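Local coordinates for malate synthase (Haloferax volcanii, PDB 3OYX), which catalyses the magnesium-dependent Claisen condensation of acetyl-CoA with glyoxylate and the hydrolysis of malyl-CoA to malate in the glyoxylate cycle, at residues R12-S17 / G255-T260; G36-Q41 / G74-G79. All coordinates share one frame; numbering follows the deposited sequence.

Interaction 1: R12-S17 / G255-T260; sequences RTFFTS and GIWSLT. With GLV (glyoxylic acid), chain B.
Thr-13, Phe-14 and Phe-15 lie beside Ile-256, Trp-257 and Ser-258 in parallel register, where the first and last strands of the (beta/alpha)8 (TIM) barrel meet and close it. The backbone bonds alternate between the two strands: Ile-256 N gives to Arg-12 O at 3.1 Å and Ser-258 N to Phe-14 O at 2.8 Å, while the return bonds from Phe-14 N to Ile-256 O and from Thr-16 N to Ser-258 O are weak. Thr-13, Phe-15, Ile-256 and Ser-258 turn to the face packed against helix 261-269. Phe-14 and Trp-257 turn to the other face, inside the barrel, among Val-45, Val-47, Leu-185 and Val-187.

Trp-257 meets both Phe-14 and Thr-16 across the pairing. Its CB and CG pass beside Phe-14 O, and with CG anti to the backbone N (chi1 -154°) the indole extends alongside the neighbouring strand. NE1 donates to Thr-16 OG1 at 2.9 Å, the hydroxyl sitting 24° off the indole plane, while CZ2 meets the methyl CG2 of Thr-16 at 3.6 Å; threonine thus serves both the polar and the apolar part of the indole. Farther round, CE3 lies 3.7 Å from Phe-14 CE2 in a T-shaped stack, the phenyl edge toward the indole face with planes at 62°. At the tip, CH2 reaches C1 of glyoxylic acid at 3.7 Å, so the tryptophan also borders the substrate pocket. A valine here lacks the indole, and would probably leave Thr-16 OG1 without its donor, Phe-14 without a face to abut and a gap beside glyoxylate.

Thr-16 itself belongs to the acetyl-CoA site, as Leu-259 is thought to. On the helix-facing side, the Phe-15 ring brings its edge to the backbone carbonyls, with CE1 3.4 Å from Leu-259 O.

Interaction 2: G36-Q41 / G74-G79; sequences GLRGMQ and GAEFPG
Leu-37 O faces Pro-78 CD at 3.6 Å where two irregular loops pass each other without a hydrogen bond between them. The 36-41 chain is extended through Leu-37 and Arg-38, then turns at Gly-39, where phi is positive, a region that residues with a CB enter less readily, into a short 3-10 segment. In 74-79 the backbone keeps helical angles over its first three residues, and Phe-77 N bonds back to Gly-74 O at 3.1 Å before Pro-78, which has no N-H to offer, carries the chain onward.

Arg-38 does most of the bridging. A bend at chi2 (-78°) folds its chain so that CD rests on the proline ring, 4.0 Å from Pro-78 CG, the two side chains crossing at about a right angle. The guanidinium beyond presents one face to the end of the helical turn: Glu-76 O stands over it, offset toward the rim and 3.7 Å from CZ. Its rotation is fixed from its own side. NH1 donates almost straight (168°) to Leu-37 O at 2.8 Å; the acceptor lies in the guanidinium plane, although the donor stands above the carbonyl plane. Ala-35 O is a second acceptor for NH1. The Phe-77 ring has Pro-78 CD over one face and meets the ring of Trp-46, while Asp-411 of a neighbouring subunit packs on Pro-78 and accepts a bond from Gly-39 N.

Arg-38 NH2 and Glu-76 OE1 are 4.9 Å apart, too far for a salt bridge, so their opposite charges probably contribute only a mild attraction at this surface. The arginine is oriented by carbonyls of its own loop, and the crossing itself rests on packing and on a carbonyl oxygen over a cationic plane.

In the fold
From the N terminus, the chain enters strand 13-18 and passes through helix 29-34 to 36-41. It then forms strand 45-49 and helix 59-73 before 74-79 returns to 36-41, closing the short loop of interaction 2 just ahead of strand 80-81. Only after five further barrel strands does 255-260 come back to 12-17, so interaction 1 closes a loop of 237 residues with interaction 2 nested inside it. The first contact seals the barrel wall deep in the protein; the second joins two surface connections that precede its second and third strands. Their centres are about 14 Å apart, yet they touch through Phe-15 CE2 and Leu-37 CD1, 3.7 Å from each other.

Interaction 1: R12-S17 / G255-T260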
loop_
_atom_site.group_PDB
_atom_site.type_symbol
_atom_site.label_atom_id
_atom_site.label_comp_id
_atom_site.label_asym_id
_atom_site.label_seq_id
_atom_site.Cartn_x
_atom_site.Cartn_y
_atom_site.Cartn_z
ATOM N N ARG A 12 4.389 -21.692 9.613
ATOM C CA ARG A 12 5.726 -21.141 9.352
ATOM C C ARG A 12 6.200 -21.652 8.039
ATOM O O ARG A 12 6.983 -21.001 7.357
ATOM C CB ARG A 12 6.756 -21.656 10.363
ATOM C CG ARG A 12 6.498 -21.361 11.827
ATOM C CD ARG A 12 7.399 -22.175 12.670
ATOM N NE ARG A 12 6.884 -23.532 12.607
ATOM C CZ ARG A 12 7.366 -24.577 13.266
ATOM N NH1 ARG A 12 8.426 -24.423 14.060
ATOM N NH2 ARG A 12 6.786 -25.764 13.113
ATOM N N THR A 13 5.780 -22.860 7.696
ATOM C CA THR A 13 6.363 -23.486 6.526
ATOM C C THR A 13 5.253 -24.017 5.649
ATOM O O THR A 13 4.316 -24.691 6.133
ATOM C CB THR A 13 7.428 -24.565 6.918
ATOM O OG1 THR A 13 6.919 -25.397 7.979
ATOM C CG2 THR A 13 8.687 -23.870 7.428
ATOM N N PHE A 14 5.375 -23.706 4.358
ATOM C CA PHE A 14 4.382 -24.090 3.381
ATOM C C PHE A 14 5.205 -24.743 2.282
ATOM O O PHE A 14 5.822 -24.048 1.459
ATOM C CB PHE A 14 3.619 -22.801 2.977
ATOM C CG PHE A 14 2.628 -22.972 1.844
ATOM C CD1 PHE A 14 1.281 -23.165 2.104
ATOM C CD2 PHE A 14 3.032 -22.871 0.504
ATOM C CE1 PHE A 14 0.362 -23.296 1.042
ATOM C CE2 PHE A 14 2.147 -23.031 -0.533
ATOM C CZ PHE A 14 0.812 -23.261 -0.260
ATOM N N PHE A 15 5.275 -26.077 2.283
ATOM C CA PHE A 15 6.298 -26.751 1.456
ATOM C C PHE A 15 5.690 -27.496 0.317
ATOM O O PHE A 15 4.868 -28.371 0.560
ATOM C CB PHE A 15 7.154 -27.722 2.340
ATOM C CG PHE A 15 8.129 -28.657 1.561
ATOM C CD1 PHE A 15 8.944 -28.183 0.521
ATOM C CD2 PHE A 15 8.228 -30.028 1.904
ATOM C CE1 PHE A 15 9.804 -29.055 -0.212
ATOM C CE2 PHE A 15 9.126 -30.918 1.227
ATOM C CZ PHE A 15 9.908 -30.438 0.173
ATOM N N THR A 16 6.108 -27.215 -0.914
ATOM C CA THR A 16 5.569 -27.938 -2.075
ATOM C C THR A 16 6.383 -29.127 -2.675
ATOM O O THR A 16 7.629 -29.120 -2.672
ATOM C CB THR A 16 5.241 -26.941 -3.213
ATOM O OG1 THR A 16 6.345 -26.051 -3.368
ATOM C CG2 THR A 16 4.002 -26.088 -2.847
ATOM N N SER A 17 5.685 -30.128 -3.229
ATOM C CA SER A 17 6.334 -31.258 -3.928
ATOM C C SER A 17 5.629 -31.629 -5.220
ATOM O O SER A 17 4.428 -31.752 -5.236
ATOM C CB SER A 17 6.332 -32.496 -3.033
ATOM O OG SER A 17 6.615 -32.092 -1.717
ATOM N N GLY A 255 4.725 -16.856 7.828
ATOM C CA GLY A 255 5.013 -18.137 7.199
ATOM C C GLY A 255 5.572 -17.847 5.834
ATOM O O GLY A 255 5.319 -16.779 5.303
ATOM N N ILE A 256 6.346 -18.762 5.269
ATOM C CA ILE A 256 6.796 -18.528 3.916
ATOM C C ILE A 256 6.721 -19.845 3.195
ATOM O O ILE A 256 6.655 -20.888 3.825
ATOM C CB ILE A 256 8.227 -17.977 3.907
ATOM C CG1 ILE A 256 8.728 -17.786 2.473
ATOM C CG2 ILE A 256 9.168 -18.876 4.780
ATOM C CD1 ILE A 256 9.732 -16.663 2.388
ATOM N N TRP A 257 6.707 -19.789 1.874
ATOM C CA TRP A 257 6.879 -20.975 1.043
ATOM C C TRP A 257 8.286 -21.618 1.256
ATOM O O TRP A 257 9.266 -20.914 1.565
ATOM C CB TRP A 257 6.728 -20.506 -0.384
ATOM C CG TRP A 257 6.280 -21.497 -1.399
ATOM C CD1 TRP A 257 6.957 -22.614 -1.840
ATOM C CD2 TRP A 257 5.115 -21.396 -2.203
ATOM N NE1 TRP A 257 6.263 -23.227 -2.847
ATOM C CE2 TRP A 257 5.136 -22.486 -3.106
ATOM C CE3 TRP A 257 4.062 -20.461 -2.280
ATOM C CZ2 TRP A 257 4.127 -22.684 -4.057
ATOM C CZ3 TRP A 257 3.035 -20.678 -3.204
ATOM C CH2 TRP A 257 3.087 -21.774 -4.077
ATOM N N SER A 258 8.387 -22.940 1.122
ATOM C CA SER A 258 9.682 -23.632 1.205
ATOM C C SER A 258 9.748 -24.566 -0.004
ATOM O O SER A 258 8.750 -25.200 -0.371
ATOM C CB SER A 258 9.813 -24.447 2.471
ATOM O OG SER A 258 10.033 -23.606 3.574
ATOM N N LEU A 259 10.907 -24.595 -0.652
ATOM C CA LEU A 259 11.054 -25.363 -1.859
ATOM C C LEU A 259 11.854 -26.653 -1.632
ATOM O O LEU A 259 11.842 -27.534 -2.468
ATOM C CB LEU A 259 11.701 -24.480 -2.906
ATOM C CG LEU A 259 10.772 -23.409 -3.467
ATOM C CD1 LEU A 259 11.522 -22.604 -4.480
ATOM C CD2 LEU A 259 9.581 -24.093 -4.132
ATOM N N THR A 260 12.539 -26.751 -0.496
ATOM C CA THR A 260 13.447 -27.847 -0.158
ATOM C C THR A 260 13.387 -28.135 1.344
ATOM O O THR A 260 12.975 -27.288 2.143
ATOM C CB THR A 260 14.940 -27.506 -0.497
ATOM O OG1 THR A 260 15.348 -26.313 0.181
ATOM C CG2 THR A 260 15.129 -27.267 -1.944
HETATM C C1 GLV B . 3.208 -19.243 -6.744
HETATM O O1 GLV B . 2.492 -19.992 -7.419
HETATM C C2 GLV B . 3.889 -18.217 -7.545
HETATM O O2 GLV B . 4.781 -17.560 -7.013
HETATM O O3 GLV B . 3.463 -17.982 -8.814
#

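Interaction 2: G36-Q41 / G74-G79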
loop_
_atom_site.group_PDB
_atom_site.type_symbol
_atom_site.label_atom_id
_atom_site.label_comp_id
_atom_site.label_asym_id
_atom_site.label_seq_id
_atom_site.Cartn_x
_atom_site.Cartn_y
_atom_site.Cartn_z
ATOM N N GLY A 36 7.664 -38.590 4.217
ATOM C CA GLY A 36 8.546 -39.173 5.240
ATOM C C GLY A 36 9.245 -38.199 6.185
ATOM O O GLY A 36 9.865 -38.621 7.158
ATOM N N LEU A 37 9.153 -36.890 5.945
ATOM C CA LEU A 37 9.846 -35.892 6.742
ATOM C C LEU A 37 9.295 -35.806 8.166
ATOM O O LEU A 37 8.090 -36.022 8.374
ATOM C CB LEU A 37 9.682 -34.560 6.026
ATOM C CG LEU A 37 10.385 -34.446 4.673
ATOM C CD1 LEU A 37 10.146 -33.079 4.043
ATOM C CD2 LEU A 37 11.896 -34.692 4.782
ATOM N N ARG A 38 10.149 -35.499 9.151
ATOM C CA ARG A 38 9.714 -35.428 10.559
ATOM C C ARG A 38 10.489 -34.320 11.269
ATOM O O ARG A 38 11.519 -33.893 10.778
ATOM C CB ARG A 38 9.892 -36.798 11.266
ATOM C CG ARG A 38 9.196 -38.009 10.556
ATOM C CD ARG A 38 7.679 -38.010 10.851
ATOM N NE ARG A 38 6.893 -39.153 10.379
ATOM C CZ ARG A 38 6.444 -39.327 9.128
ATOM N NH1 ARG A 38 6.723 -38.459 8.139
ATOM N NH2 ARG A 38 5.694 -40.395 8.850
ATOM N N GLY A 39 10.003 -33.805 12.387
ATOM C CA GLY A 39 10.740 -32.757 13.090
ATOM C C GLY A 39 10.931 -31.432 12.346
ATOM O O GLY A 39 10.133 -31.053 11.466
ATOM N N MET A 40 11.985 -30.705 12.701
ATOM C CA MET A 40 12.330 -29.504 11.956
ATOM C C MET A 40 12.427 -29.656 10.447
ATOM O O MET A 40 12.452 -28.659 9.757
ATOM C CB MET A 40 13.621 -28.869 12.478
ATOM C CG MET A 40 13.487 -28.229 13.861
ATOM S SD MET A 40 12.070 -27.146 14.131
ATOM C CE MET A 40 12.901 -25.687 14.741
ATOM N N GLN A 41 12.481 -30.873 9.927
ATOM C CA GLN A 41 12.530 -31.072 8.463
ATOM C C GLN A 41 11.113 -31.114 7.835
ATOM O O GLN A 41 10.979 -31.098 6.610
ATOM C CB GLN A 41 13.261 -32.379 8.092
ATOM C CG GLN A 41 14.813 -32.530 8.261
ATOM C CD GLN A 41 15.342 -33.611 7.293
ATOM O OE1 GLN A 41 15.181 -34.820 7.528
ATOM N NE2 GLN A 41 15.874 -33.171 6.148
ATOM N N GLY A 74 -0.235 -40.919 4.830
ATOM C CA GLY A 74 -0.732 -39.669 5.354
ATOM C C GLY A 74 -0.982 -39.716 6.838
ATOM O O GLY A 74 -0.797 -38.735 7.547
ATOM N N ALA A 75 -1.414 -40.859 7.345
ATOM C CA ALA A 75 -1.755 -40.955 8.757
ATOM C C ALA A 75 -0.577 -40.488 9.596
ATOM O O ALA A 75 -0.746 -39.918 10.647
ATOM C CB ALA A 75 -2.151 -42.401 9.106
ATOM N N GLU A 76 0.623 -40.692 9.087
ATOM C CA GLU A 76 1.834 -40.519 9.882
ATOM C C GLU A 76 2.361 -39.087 9.862
ATOM O O GLU A 76 3.151 -38.701 10.740
ATOM C CB GLU A 76 2.934 -41.497 9.355
ATOM C CG GLU A 76 2.537 -42.993 9.495
ATOM C CD GLU A 76 2.095 -43.237 10.924
ATOM O OE1 GLU A 76 2.250 -42.278 11.729
ATOM O OE2 GLU A 76 1.570 -44.324 11.237
ATOM N N PHE A 77 1.941 -38.332 8.838
ATOM C CA PHE A 77 2.616 -37.097 8.464
ATOM C C PHE A 77 2.331 -36.089 9.552
ATOM O O PHE A 77 1.191 -35.910 9.913
ATOM C CB PHE A 77 2.186 -36.609 7.083
ATOM C CG PHE A 77 2.880 -35.361 6.684
ATOM C CD1 PHE A 77 4.153 -35.411 6.150
ATOM C CD2 PHE A 77 2.295 -34.125 6.918
ATOM C CE1 PHE A 77 4.820 -34.235 5.812
ATOM C CE2 PHE A 77 2.967 -32.962 6.614
ATOM C CZ PHE A 77 4.229 -33.016 6.041
ATOM N N PRO A 78 3.374 -35.492 10.143
ATOM C CA PRO A 78 3.077 -34.784 11.380
ATOM C C PRO A 78 2.467 -33.355 11.211
ATOM O O PRO A 78 1.981 -32.782 12.196
ATOM C CB PRO A 78 4.450 -34.710 12.049
ATOM C CG PRO A 78 5.404 -34.665 10.895
ATOM C CD PRO A 78 4.801 -35.402 9.761
ATOM N N GLY A 79 2.538 -32.765 10.015
ATOM C CA GLY A 79 1.923 -31.455 9.784
ATOM C C GLY A 79 0.583 -31.628 9.101
ATOM O O GLY A 79 0.015 -32.719 9.102
#